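Local coordinates for protein Mono(ADP-ribosyl)transferase SpvB (Salmonella typhimurium, PDB 2GWM) that probably transfers ADP-ribose from NAD(+) to an arginine of host actin through the catalytic domain present here, which blocks assembly of actin filaments, at residues A33-L38 with S44-S49; S17-Y22 with S58-D63; T74-V79 with G134-D139. One frame throughout, in Å; residues are numbered along the deposited sequence.

Interaction 1: A33-L38 with S44-S49; sequences AKETLL and STNEPS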
ATOM      1  N   ALA A  33       6.185  13.227 -12.742  1.00 19.13           N
ATOM      2  CA  ALA A  33       4.727  13.323 -12.702  1.00 18.74           C
ATOM      3  C   ALA A  33       4.252  13.990 -13.986  1.00 18.51           C
ATOM      4  O   ALA A  33       3.346  13.497 -14.662  1.00 18.98           O
ATOM      5  CB  ALA A  33       4.290  14.081 -11.475  1.00 19.84           C
ATOM      6  N   LYS A  34       4.900  15.080 -14.352  1.00 18.88           N
ATOM      7  CA  LYS A  34       4.462  15.868 -15.506  1.00 18.81           C
ATOM      8  C   LYS A  34       4.748  15.076 -16.789  1.00 19.75           C
ATOM      9  O   LYS A  34       3.932  15.052 -17.701  1.00 20.59           O
ATOM     10  CB  LYS A  34       5.183  17.210 -15.510  1.00 19.68           C
ATOM     11  CG  LYS A  34       4.593  18.089 -14.466  1.00 21.44           C
ATOM     12  CD  LYS A  34       5.347  19.415 -14.325  1.00 23.25           C
ATOM     13  CE  LYS A  34       4.501  20.358 -13.412  1.00 27.76           C
ATOM     14  NZ  LYS A  34       5.269  21.570 -12.993  1.00 30.66           N
ATOM     15  N   GLU A  35       5.868  14.358 -16.815  1.00 20.92           N
ATOM     16  CA  GLU A  35       6.187  13.589 -17.972  1.00 20.74           C
ATOM     17  C   GLU A  35       5.163  12.469 -18.198  1.00 20.48           C
ATOM     18  O   GLU A  35       4.776  12.177 -19.323  1.00 21.75           O
ATOM     19  CB  GLU A  35       7.645  13.079 -17.921  1.00 23.08           C
ATOM     20  CG  GLU A  35       8.312  13.044 -19.229  1.00 30.69           C
ATOM     21  CD  GLU A  35       8.314  14.391 -19.990  1.00 31.05           C
ATOM     22  OE1 GLU A  35       8.803  15.447 -19.476  1.00 35.56           O
ATOM     23  OE2 GLU A  35       7.808  14.382 -21.128  1.00 40.50           O
ATOM     24  N   THR A  36       4.727  11.843 -17.108  1.00 20.39           N
ATOM     25  CA  THR A  36       3.656  10.857 -17.149  1.00 21.12           C
ATOM     26  C   THR A  36       2.344  11.411 -17.675  1.00 20.25           C
ATOM     27  O   THR A  36       1.677  10.819 -18.521  1.00 20.56           O
ATOM     28  CB  THR A  36       3.466  10.215 -15.776  1.00 22.57           C
ATOM     29  OG1 THR A  36       4.630   9.434 -15.445  1.00 25.31           O
ATOM     30  CG2 THR A  36       2.162   9.402 -15.728  1.00 23.48           C
ATOM     31  N   LEU A  37       1.953  12.563 -17.161  1.00 19.69           N
ATOM     32  CA  LEU A  37       0.719  13.174 -17.620  1.00 19.82           C
ATOM     33  C   LEU A  37       0.745  13.491 -19.094  1.00 19.49           C
ATOM     34  O   LEU A  37      -0.256  13.303 -19.797  1.00 20.82           O
ATOM     35  CB  LEU A  37       0.396  14.381 -16.792  1.00 20.41           C
ATOM     36  CG  LEU A  37       0.154  14.082 -15.304  1.00 20.91           C
ATOM     37  CD1 LEU A  37       0.049  15.419 -14.566  1.00 21.26           C
ATOM     38  CD2 LEU A  37      -1.078  13.240 -15.037  1.00 20.53           C
ATOM     39  N   LEU A  38       1.900  13.918 -19.578  1.00 19.98           N
ATOM     40  CA  LEU A  38       2.031  14.272 -20.998  1.00 21.02           C
ATOM     41  C   LEU A  38       1.983  12.974 -21.811  1.00 20.78           C
ATOM     42  O   LEU A  38       1.233  12.875 -22.791  1.00 22.16           O
ATOM     43  CB  LEU A  38       3.321  15.034 -21.260  1.00 21.16           C
ATOM     44  CG  LEU A  38       3.758  15.098 -22.714  1.00 24.15           C
ATOM     45  CD1 LEU A  38       2.712  15.784 -23.542  1.00 25.99           C
ATOM     46  CD2 LEU A  38       5.094  15.795 -22.856  1.00 25.72           C
ATOM     47  N   SER A  44      -1.413  18.321 -22.628  1.00 26.55           N
ATOM     48  CA  SER A  44      -0.722  18.529 -23.940  1.00 28.16           C
ATOM     49  C   SER A  44       0.779  18.939 -23.902  1.00 28.87           C
ATOM     50  O   SER A  44       1.484  18.865 -24.941  1.00 30.42           O
ATOM     51  CB  SER A  44      -1.493  19.533 -24.798  1.00 28.74           C
ATOM     52  OG  SER A  44      -1.370  20.814 -24.212  1.00 32.58           O
ATOM     53  N   THR A  45       1.263  19.369 -22.725  1.00 28.90           N
ATOM     54  CA  THR A  45       2.686  19.725 -22.512  1.00 29.47           C
ATOM     55  C   THR A  45       3.162  19.206 -21.175  1.00 29.21           C
ATOM     56  O   THR A  45       2.353  18.869 -20.329  1.00 28.34           O
ATOM     57  CB  THR A  45       3.002  21.271 -22.548  1.00 29.83           C
ATOM     58  OG1 THR A  45       2.501  21.931 -21.385  1.00 30.06           O
ATOM     59  CG2 THR A  45       2.452  21.947 -23.820  1.00 30.60           C
ATOM     60  N   ASN A  46       4.480  19.163 -20.988  1.00 29.16           N
ATOM     61  CA  ASN A  46       5.066  18.874 -19.656  1.00 29.69           C
ATOM     62  C   ASN A  46       5.306  20.135 -18.788  1.00 30.03           C
ATOM     63  O   ASN A  46       5.955  20.070 -17.720  1.00 29.93           O
ATOM     64  CB  ASN A  46       6.358  18.056 -19.787  1.00 29.89           C
ATOM     65  CG  ASN A  46       7.461  18.802 -20.555  1.00 30.71           C
ATOM     66  OD1 ASN A  46       7.269  19.943 -20.938  1.00 31.87           O
ATOM     67  ND2 ASN A  46       8.636  18.154 -20.746  1.00 31.20           N
ATOM     68  N   GLU A  47       4.778  21.271 -19.252  1.00 30.93           N
ATOM     69  CA  GLU A  47       4.828  22.526 -18.506  1.00 31.23           C
ATOM     70  C   GLU A  47       3.443  23.166 -18.310  1.00 30.60           C
ATOM     71  O   GLU A  47       3.213  24.267 -18.807  1.00 29.82           O
ATOM     72  CB  GLU A  47       5.762  23.498 -19.226  1.00 31.72           C
ATOM     73  CG  GLU A  47       7.227  23.219 -18.912  1.00 33.54           C
ATOM     74  CD  GLU A  47       8.182  23.827 -19.921  1.00 36.67           C
ATOM     75  OE1 GLU A  47       7.837  24.870 -20.536  1.00 39.93           O
ATOM     76  OE2 GLU A  47       9.276  23.246 -20.112  1.00 41.22           O
ATOM     77  N   PRO A  48       2.529  22.493 -17.567  1.00 28.93           N
ATOM     78  CA  PRO A  48       1.192  22.994 -17.223  1.00 29.36           C
ATOM     79  C   PRO A  48       1.205  23.993 -16.077  1.00 29.26           C
ATOM     80  O   PRO A  48       2.189  24.035 -15.305  1.00 28.87           O
ATOM     81  CB  PRO A  48       0.501  21.738 -16.671  1.00 28.56           C
ATOM     82  CG  PRO A  48       1.638  20.963 -16.044  1.00 29.92           C
ATOM     83  CD  PRO A  48       2.755  21.144 -17.015  1.00 29.82           C
ATOM     84  N   SER A  49       0.090  24.722 -15.912  1.00 28.74           N
ATOM     85  CA  SER A  49      -0.134  25.512 -14.715  1.00 29.09           C
ATOM     86  C   SER A  49      -0.348  24.616 -13.499  1.00 29.52           C
ATOM     87  O   SER A  49      -0.649  23.425 -13.632  1.00 28.80           O
ATOM     88  CB  SER A  49      -1.350  26.436 -14.887  1.00 29.69           C
ATOM     89  OG  SER A  49      -2.578  25.721 -14.809  1.00 29.34           O
TER
HETATM   90  O   HOH W   1       4.746  23.000 -15.149  1.00 47.39           O
HETATM   91  O   HOH W   2       2.763  23.007 -12.579  1.00 49.95           O
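Lys34 leans from helix 30-39 across the backbone of Asn46 and onto the ring of Pro48. Its CB lies 3.7 Å from Asn46 O, and CG passes the same oxygen a little farther off. CD comes closer, 3.5 Å from Asn46 O, while also reaching the proline ring. CE then packs 3.9 Å from Pro48 CG. The chain is extended beyond CG, which carries the amine past the ring to two waters: NZ donates to one at 2.6 Å and to the other at 2.9 Å, and both waters donate to Pro48 O. The ammonium is thus joined twice, through solvent, to a single carbonyl; it also makes a cation-pi contact with Phe53.

The direct polar link comes from the next residue, Glu35. Asn46 ND2 donates to Glu35 OE1 at 3.0 Å with a nearly straight N-H...O angle of 170°. The acceptor sits in the amide plane and the bond uses the syn lone pair of OE1, yet the carboxylate and amide planes stand 84° apart. With chi1 at 62°, Asn46 CG stands over its own backbone, and the amide extends alongside the Glu35 chain, both heading in the same direction.

Leu38 supplies the apolar end. Its two methyls touch successive parts of the loop: CD1 lies 3.6 Å from Ser44 O, and CD2 is 4.0 Å from Asn46 CB.

No touching residue is fully buried, which marks a surface contact. It folds the linker after helix 30-39 back along that helix, up to Ser49, the N-cap of helix 50-69. There the serine hydroxyl caps a backbone N while Glu52 OE1 bonds Ser49 N, a pattern that fits a capping box in a helix-loop-helix connection.

Interaction 2: S17-Y22 with S58-D63; sequences SVINKY and SVYIND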
ATOM      1  N   SER A  17       5.603   4.947  -7.993  1.00 24.29           N
ATOM      2  CA  SER A  17       6.864   5.517  -7.524  1.00 25.74           C
ATOM      3  C   SER A  17       6.719   7.046  -7.407  1.00 26.37           C
ATOM      4  O   SER A  17       7.542   7.711  -6.770  1.00 29.16           O
ATOM      5  CB  SER A  17       8.024   5.074  -8.450  1.00 27.24           C
ATOM      6  OG  SER A  17       7.924   5.621  -9.753  1.00 30.15           O
ATOM      7  N   VAL A  18       5.679   7.596  -8.024  1.00 24.07           N
ATOM      8  CA  VAL A  18       5.412   9.024  -7.995  1.00 25.03           C
ATOM      9  C   VAL A  18       4.123   9.347  -7.216  1.00 22.52           C
ATOM     10  O   VAL A  18       4.064  10.285  -6.398  1.00 22.89           O
ATOM     11  CB  VAL A  18       5.271   9.536  -9.437  1.00 25.41           C
ATOM     12  CG1 VAL A  18       4.682  10.922  -9.501  1.00 28.17           C
ATOM     13  CG2 VAL A  18       6.639   9.496 -10.125  1.00 28.28           C
ATOM     14  N   ILE A  19       3.067   8.605  -7.506  1.00 22.53           N
ATOM     15  CA  ILE A  19       1.738   8.899  -7.011  1.00 22.90           C
ATOM     16  C   ILE A  19       1.568   8.857  -5.499  1.00 21.79           C
ATOM     17  O   ILE A  19       0.839   9.671  -4.934  1.00 23.20           O
ATOM     18  CB  ILE A  19       0.737   7.853  -7.573  1.00 24.50           C
ATOM     19  CG1 ILE A  19       0.353   8.252  -8.974  1.00 30.39           C
ATOM     20  CG2 ILE A  19      -0.512   7.756  -6.690  1.00 28.47           C
ATOM     21  CD1 ILE A  19      -0.726   9.291  -9.016  1.00 37.40           C
ATOM     22  N   ASN A  20       2.188   7.880  -4.854  1.00 22.31           N
ATOM     23  CA  ASN A  20       1.959   7.726  -3.434  1.00 21.77           C
ATOM     24  C   ASN A  20       2.624   8.811  -2.629  1.00 20.70           C
ATOM     25  O   ASN A  20       2.028   9.360  -1.717  1.00 21.88           O
ATOM     26  CB  ASN A  20       2.374   6.313  -3.003  1.00 22.25           C
ATOM     27  CG  ASN A  20       1.490   5.210  -3.650  1.00 21.76           C
ATOM     28  OD1 ASN A  20       1.969   4.109  -4.055  1.00 28.78           O
ATOM     29  ND2 ASN A  20       0.210   5.487  -3.726  1.00 20.25           N
ATOM     30  N   LYS A  21       3.825   9.220  -3.038  1.00 20.58           N
ATOM     31  CA  LYS A  21       4.436  10.401  -2.413  1.00 21.23           C
ATOM     32  C   LYS A  21       3.581  11.638  -2.623  1.00 20.47           C
ATOM     33  O   LYS A  21       3.382  12.446  -1.728  1.00 20.77           O
ATOM     34  CB  LYS A  21       5.851  10.626  -2.936  1.00 21.11           C
ATOM     35  CG  LYS A  21       6.829   9.587  -2.480  1.00 22.57           C
ATOM     36  CD  LYS A  21       8.229   9.802  -3.086  1.00 23.83           C
ATOM     37  CE  LYS A  21       9.247   8.925  -2.401  1.00 28.79           C
ATOM     38  NZ  LYS A  21      10.677   9.232  -2.800  1.00 32.70           N
ATOM     39  N   TYR A  22       3.072  11.811  -3.829  1.00 20.45           N
ATOM     40  CA  TYR A  22       2.169  12.928  -4.139  1.00 20.34           C
ATOM     41  C   TYR A  22       0.949  12.960  -3.204  1.00 19.75           C
ATOM     42  O   TYR A  22       0.628  13.989  -2.578  1.00 21.31           O
ATOM     43  CB  TYR A  22       1.709  12.816  -5.598  1.00 19.74           C
ATOM     44  CG  TYR A  22       0.740  13.911  -6.037  1.00 19.98           C
ATOM     45  CD1 TYR A  22       1.188  15.194  -6.342  1.00 19.83           C
ATOM     46  CD2 TYR A  22      -0.603  13.645  -6.151  1.00 19.23           C
ATOM     47  CE1 TYR A  22       0.339  16.159  -6.734  1.00 19.90           C
ATOM     48  CE2 TYR A  22      -1.513  14.632  -6.558  1.00 20.49           C
ATOM     49  CZ  TYR A  22      -1.018  15.902  -6.841  1.00 20.20           C
ATOM     50  OH  TYR A  22      -1.831  16.911  -7.303  1.00 22.14           O
ATOM     51  N   SER A  58      -5.433  14.429 -10.593  1.00 19.09           N
ATOM     52  CA  SER A  58      -6.675  13.875 -10.072  1.00 19.04           C
ATOM     53  C   SER A  58      -7.300  12.875 -10.978  1.00 18.94           C
ATOM     54  O   SER A  58      -7.727  11.810 -10.557  1.00 19.07           O
ATOM     55  CB  SER A  58      -7.673  14.999  -9.765  1.00 20.71           C
ATOM     56  OG  SER A  58      -7.164  15.888  -8.727  1.00 24.94           O
ATOM     57  N   VAL A  59      -7.407  13.217 -12.268  1.00 18.33           N
ATOM     58  CA  VAL A  59      -8.019  12.298 -13.184  1.00 19.15           C
ATOM     59  C   VAL A  59      -7.215  10.969 -13.296  1.00 18.24           C
ATOM     60  O   VAL A  59      -7.766   9.880 -13.385  1.00 19.05           O
ATOM     61  CB  VAL A  59      -8.147  12.941 -14.608  1.00 19.84           C
ATOM     62  CG1 VAL A  59      -8.955  12.000 -15.488  1.00 20.53           C
ATOM     63  CG2 VAL A  59      -8.812  14.305 -14.545  1.00 19.73           C
ATOM     64  N   TYR A  60      -5.905  11.090 -13.383  1.00 18.67           N
ATOM     65  CA  TYR A  60      -4.987   9.966 -13.458  1.00 18.46           C
ATOM     66  C   TYR A  60      -5.162   9.022 -12.233  1.00 19.77           C
ATOM     67  O   TYR A  60      -5.350   7.834 -12.374  1.00 20.08           O
ATOM     68  CB  TYR A  60      -3.610  10.588 -13.507  1.00 19.54           C
ATOM     69  CG  TYR A  60      -2.422   9.645 -13.405  1.00 18.64           C
ATOM     70  CD1 TYR A  60      -2.386   8.413 -14.049  1.00 21.06           C
ATOM     71  CD2 TYR A  60      -1.372   9.987 -12.578  1.00 22.43           C
ATOM     72  CE1 TYR A  60      -1.285   7.570 -13.913  1.00 21.87           C
ATOM     73  CE2 TYR A  60      -0.266   9.157 -12.429  1.00 23.94           C
ATOM     74  CZ  TYR A  60      -0.236   7.953 -13.103  1.00 22.02           C
ATOM     75  OH  TYR A  60       0.858   7.147 -12.930  1.00 22.32           O
ATOM     76  N   ILE A  61      -5.143   9.609 -11.049  1.00 19.11           N
ATOM     77  CA  ILE A  61      -5.352   8.844  -9.811  1.00 18.68           C
ATOM     78  C   ILE A  61      -6.718   8.182  -9.851  1.00 19.21           C
ATOM     79  O   ILE A  61      -6.884   7.006  -9.497  1.00 18.29           O
ATOM     80  CB  ILE A  61      -5.221   9.777  -8.588  1.00 20.04           C
ATOM     81  CG1 ILE A  61      -3.739  10.126  -8.502  1.00 24.17           C
ATOM     82  CG2 ILE A  61      -5.614   9.061  -7.334  1.00 23.12           C
ATOM     83  CD1 ILE A  61      -3.490  11.287  -7.678  1.00 28.28           C
ATOM     84  N   ASN A  62      -7.746   8.933 -10.245  1.00 19.00           N
ATOM     85  CA  ASN A  62      -9.073   8.375 -10.278  1.00 18.01           C
ATOM     86  C   ASN A  62      -9.159   7.268 -11.296  1.00 18.17           C
ATOM     87  O   ASN A  62      -9.953   6.346 -11.114  1.00 18.17           O
ATOM     88  CB  ASN A  62     -10.079   9.473 -10.588  1.00 17.66           C
ATOM     89  CG  ASN A  62     -10.250  10.465  -9.438  1.00 16.83           C
ATOM     90  OD1 ASN A  62     -10.020  10.089  -8.281  1.00 21.68           O
ATOM     91  ND2 ASN A  62     -10.737  11.662  -9.713  1.00 17.87           N
ATOM     92  N   ASP A  63      -8.419   7.368 -12.414  1.00 18.70           N
ATOM     93  CA  ASP A  63      -8.455   6.279 -13.368  1.00 17.97           C
ATOM     94  C   ASP A  63      -7.895   5.011 -12.700  1.00 18.77           C
ATOM     95  O   ASP A  63      -8.401   3.953 -12.927  1.00 18.79           O
ATOM     96  CB  ASP A  63      -7.613   6.614 -14.596  1.00 19.10           C
ATOM     97  CG  ASP A  63      -8.420   7.325 -15.690  1.00 18.31           C
ATOM     98  OD1 ASP A  63      -9.640   7.238 -15.701  1.00 18.79           O
ATOM     99  OD2 ASP A  63      -7.747   7.944 -16.567  1.00 19.42           O
TER
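Ile19 and Tyr22 meet Tyr60 and Ile61 without a single hydrogen bond between the two segments; the shortest sound polar bond is internal to the second helix, from Asp63 N to Val59 O at 2.8 Å. Cohesion across the interface therefore rests on carbon packing.

Ile19 enters between the two side chains from helix 50-69. A chi1 of -81° swings its CG1 to the side of CB away from the carbonyl carbon, and from there CG1 lies 3.6 Å from Tyr60 CE2 and approaches the phenol oxygen more loosely. The modelled CD1 turns toward Ile61, sitting 3.7 Å from Ile61 CD1. The closer approach of this methyl to Ile61 CG1 is too short for two carbons, so the exact position of the Ile19 tip is doubtful.

Tyr22, one turn farther along its helix, meets the outer methyl of Ile61: Ile61 CD1 is 4.0 Å from Tyr22 CD2 and equally far from Tyr22 CE2. The methyl meets the CD2-CE2 bond at a slant.

The axes of the two short helical segments approach to 11.7 Å with a crossing angle of -109°, a steep crossing, bridged here by isoleucine and tyrosine side chains. Three of the four touching residues are buried. Helix 30-39 borders the same junction, with Thr36 and Leu37 against Tyr60 and Ala33 against Val18, while Met57 and Phe53 of helix 50-69 extend the packing onto Ile19 and Tyr22; the contact therefore belongs to a core shared by helices 3-24, 30-39 and 50-69.

Interaction 3: T74-V79 with G134-D139; sequences TDHRVV and GRILGD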
ATOM      1  N   THR A  74     -12.772 -10.811  -3.722  1.00 26.79           N
ATOM      2  CA  THR A  74     -12.372 -12.136  -3.268  1.00 27.71           C
ATOM      3  C   THR A  74     -12.778 -12.242  -1.804  1.00 28.98           C
ATOM      4  O   THR A  74     -13.348 -11.307  -1.226  1.00 29.14           O
ATOM      5  CB  THR A  74     -10.849 -12.355  -3.442  1.00 27.65           C
ATOM      6  OG1 THR A  74     -10.145 -11.232  -2.880  1.00 27.00           O
ATOM      7  CG2 THR A  74     -10.502 -12.492  -4.951  1.00 28.43           C
ATOM      8  N   ASP A  75     -12.555 -13.407  -1.240  1.00 29.25           N
ATOM      9  CA  ASP A  75     -13.022 -13.713   0.110  1.00 29.64           C
ATOM     10  C   ASP A  75     -12.009 -13.495   1.217  1.00 28.93           C
ATOM     11  O   ASP A  75     -12.233 -13.952   2.345  1.00 29.24           O
ATOM     12  CB  ASP A  75     -13.511 -15.181   0.158  1.00 30.40           C
ATOM     13  CG  ASP A  75     -14.852 -15.379  -0.524  1.00 34.13           C
ATOM     14  OD1 ASP A  75     -15.536 -14.386  -0.883  1.00 35.93           O
ATOM     15  OD2 ASP A  75     -15.273 -16.556  -0.673  1.00 41.56           O
ATOM     16  N   HIS A  76     -10.875 -12.860   0.929  1.00 27.86           N
ATOM     17  CA  HIS A  76      -9.809 -12.652   1.931  1.00 26.86           C
ATOM     18  C   HIS A  76     -10.294 -11.887   3.124  1.00 25.94           C
ATOM     19  O   HIS A  76     -11.078 -10.943   2.997  1.00 25.24           O
ATOM     20  CB  HIS A  76      -8.612 -11.956   1.320  1.00 27.46           C
ATOM     21  CG  HIS A  76      -8.021 -12.719   0.191  1.00 26.12           C
ATOM     22  ND1 HIS A  76      -8.466 -12.562  -1.099  1.00 27.98           N
ATOM     23  CD2 HIS A  76      -7.079 -13.689   0.153  1.00 28.98           C
ATOM     24  CE1 HIS A  76      -7.802 -13.380  -1.893  1.00 26.77           C
ATOM     25  NE2 HIS A  76      -6.974 -14.094  -1.160  1.00 28.15           N
ATOM     26  N   ARG A  77      -9.864 -12.360   4.303  1.00 25.73           N
ATOM     27  CA  ARG A  77     -10.241 -11.708   5.561  1.00 25.70           C
ATOM     28  C   ARG A  77      -9.039 -11.248   6.345  1.00 23.49           C
ATOM     29  O   ARG A  77      -9.209 -10.670   7.418  1.00 23.76           O
ATOM     30  CB  ARG A  77     -11.115 -12.605   6.417  1.00 26.29           C
ATOM     31  CG  ARG A  77     -12.496 -12.859   5.815  1.00 26.35           C
ATOM     32  CD  ARG A  77     -13.444 -11.618   5.683  1.00 28.32           C
ATOM     33  NE  ARG A  77     -13.727 -10.999   6.984  1.00 28.18           N
ATOM     34  CZ  ARG A  77     -14.750 -11.291   7.775  1.00 31.09           C
ATOM     35  NH1 ARG A  77     -15.627 -12.212   7.431  1.00 32.98           N
ATOM     36  NH2 ARG A  77     -14.888 -10.651   8.929  1.00 31.99           N
ATOM     37  N   VAL A  78      -7.840 -11.408   5.776  1.00 22.85           N
ATOM     38  CA  VAL A  78      -6.618 -10.886   6.346  1.00 22.87           C
ATOM     39  C   VAL A  78      -5.576 -10.766   5.237  1.00 23.32           C
ATOM     40  O   VAL A  78      -5.531 -11.551   4.303  1.00 25.70           O
ATOM     41  CB  VAL A  78      -6.137 -11.811   7.506  1.00 23.84           C
ATOM     42  CG1 VAL A  78      -5.769 -13.209   6.974  1.00 25.34           C
ATOM     43  CG2 VAL A  78      -5.027 -11.175   8.312  1.00 22.68           C
ATOM     44  N   VAL A  79      -4.738  -9.758   5.350  1.00 22.22           N
ATOM     45  CA  VAL A  79      -3.609  -9.581   4.444  1.00 21.96           C
ATOM     46  C   VAL A  79      -2.423  -9.078   5.260  1.00 21.55           C
ATOM     47  O   VAL A  79      -2.571  -8.690   6.439  1.00 21.36           O
ATOM     48  CB  VAL A  79      -3.932  -8.549   3.288  1.00 22.45           C
ATOM     49  CG1 VAL A  79      -4.914  -9.120   2.324  1.00 23.72           C
ATOM     50  CG2 VAL A  79      -4.385  -7.253   3.847  1.00 22.31           C
ATOM     51  N   GLY A 134     -10.204  -3.419  -1.011  1.00 19.56           N
ATOM     52  CA  GLY A 134      -9.030  -4.040  -1.538  1.00 19.48           C
ATOM     53  C   GLY A 134      -9.333  -5.010  -2.655  1.00 18.92           C
ATOM     54  O   GLY A 134     -10.358  -5.702  -2.634  1.00 20.81           O
ATOM     55  N   ARG A 135      -8.453  -5.091  -3.640  1.00 19.18           N
ATOM     56  CA  ARG A 135      -8.658  -5.995  -4.752  1.00 20.26           C
ATOM     57  C   ARG A 135      -7.374  -6.692  -5.130  1.00 19.56           C
ATOM     58  O   ARG A 135      -6.270  -6.111  -5.124  1.00 18.78           O
ATOM     59  CB  ARG A 135      -9.188  -5.249  -5.975  1.00 20.39           C
ATOM     60  CG  ARG A 135     -10.490  -4.540  -5.788  1.00 22.30           C
ATOM     61  CD  ARG A 135     -11.607  -5.516  -5.736  1.00 23.81           C
ATOM     62  NE  ARG A 135     -12.896  -4.842  -5.675  1.00 25.04           N
ATOM     63  CZ  ARG A 135     -13.463  -4.380  -4.550  1.00 25.59           C
ATOM     64  NH1 ARG A 135     -12.859  -4.491  -3.385  1.00 23.23           N
ATOM     65  NH2 ARG A 135     -14.650  -3.801  -4.592  1.00 30.13           N
ATOM     66  N   ILE A 136      -7.487  -7.976  -5.390  1.00 21.34           N
ATOM     67  CA  ILE A 136      -6.362  -8.748  -5.873  1.00 20.76           C
ATOM     68  C   ILE A 136      -6.067  -8.342  -7.314  1.00 21.19           C
ATOM     69  O   ILE A 136      -6.945  -8.291  -8.166  1.00 20.30           O
ATOM     70  CB  ILE A 136      -6.674 -10.260  -5.835  1.00 22.13           C
ATOM     71  CG1 ILE A 136      -6.780 -10.742  -4.375  1.00 23.54           C
ATOM     72  CG2 ILE A 136      -5.639 -11.048  -6.640  1.00 22.81           C
ATOM     73  CD1 ILE A 136      -5.569 -10.830  -3.607  1.00 22.60           C
ATOM     74  N   LEU A 137      -4.802  -8.071  -7.581  1.00 20.53           N
ATOM     75  CA  LEU A 137      -4.420  -7.537  -8.888  1.00 21.28           C
ATOM     76  C   LEU A 137      -4.375  -8.615  -9.942  1.00 20.90           C
ATOM     77  O   LEU A 137      -4.760  -8.379 -11.102  1.00 22.16           O
ATOM     78  CB  LEU A 137      -3.081  -6.857  -8.818  1.00 20.53           C
ATOM     79  CG  LEU A 137      -2.939  -5.363  -8.599  1.00 26.68           C
ATOM     80  CD1 LEU A 137      -4.201  -4.517  -8.450  1.00 23.32           C
ATOM     81  CD2 LEU A 137      -1.763  -4.862  -8.004  1.00 22.96           C
ATOM     82  N   GLY A 138      -3.904  -9.790  -9.553  1.00 22.03           N
ATOM     83  CA  GLY A 138      -3.729 -10.868 -10.498  1.00 22.80           C
ATOM     84  C   GLY A 138      -2.832 -10.417 -11.648  1.00 23.64           C
ATOM     85  O   GLY A 138      -1.759  -9.859 -11.424  1.00 21.78           O
ATOM     86  N   ASP A 139      -3.310 -10.646 -12.861  1.00 24.22           N
ATOM     87  CA  ASP A 139      -2.507 -10.392 -14.036  1.00 25.27           C
ATOM     88  C   ASP A 139      -2.387  -8.903 -14.370  1.00 24.15           C
ATOM     89  O   ASP A 139      -1.652  -8.528 -15.271  1.00 26.49           O
ATOM     90  CB  ASP A 139      -3.082 -11.094 -15.248  1.00 26.32           C
ATOM     91  CG  ASP A 139      -2.091 -11.132 -16.397  1.00 29.45           C
ATOM     92  OD1 ASP A 139      -0.974 -11.648 -16.203  1.00 36.44           O
ATOM     93  OD2 ASP A 139      -2.422 -10.631 -17.476  1.00 38.64           O
TER
HETATM   94  O   HOH W   3     -12.048  -8.244  -2.465  1.00 28.54           O
HETATM   95  O   HOH W   4     -10.016  -9.013  -4.771  1.00 28.63           O
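The imidazole of His76 meets Ile136 through its CE1 corner, and it has Thr74 OG1 at its edge, in the ring plane. That edge contact is a hydrogen bond of 2.8 Å between Thr74 OG1 and His76 ND1, which probably restrains the rotation of the imidazole. The other flat group, the guanidinium of Arg135, serves the contact indirectly: Gly134 O, which also receives the water held by Thr74 N, takes a bond of 2.9 Å from Arg135 NH1. The oxygen lies in the guanidinium plane, although the nitrogen stands above the carbonyl plane, 59° out of it.

On the 134-139 side, Ile136 is the common partner. Its CG1 lies 3.8 Å from His76 CE1 and 3.7 Å from Thr74 OG1, so one methylene touches both members of the hydrogen-bonded pair. A chi1 of -68° sets CG1 opposite C, and the branch then reaches the 74-79 segment, with CD1 following to His76 CE1. The isoleucine crosses the threonine and the histidine at about a right angle. Pro114 touches both His76 and Ile136, and Met149 of strand 149-151 adds to the apolar side.

Two waters do the polar work. One accepts from Thr74 N and donates to Gly134 O at 3.1 Å. The second bonds Thr74 OG1 and accepts from Ile136 N at 2.8 Å. The backbones do not pair directly; strand 135-136 instead pairs with strand 149-151, while strand 78-83 belongs to the five-stranded sheet.

Chemically, one aliphatic branch supplies the apolar contact, and Thr74 OG1 is bonded by both imidazole and water. Leu137, next to Ile136, pairs by backbone with Glu148, a predicted active-site residue, so this water-bridged packing borders the probable catalytic region of the ADP-ribosyltransferase domain.

In the fold
From the N terminus, helix 3-24 supplies the first segment of interaction 2, whose partner arrives only with helix 50-69. Inside that loop lies interaction 1, closed over the loop between helices 30-39 and 50-69, so the two are nested. They also touch through helix 30-39, binding three consecutive helices into one unit. After helix 50-69 the chain reaches strand 78-83, and interaction 3 then closes a separate loop, in series, joining the approach to the five-stranded sheet with an edge strand of the three-stranded one. Its nearest atoms are about 10 Å from interaction 2 and about 17 Å from interaction 1.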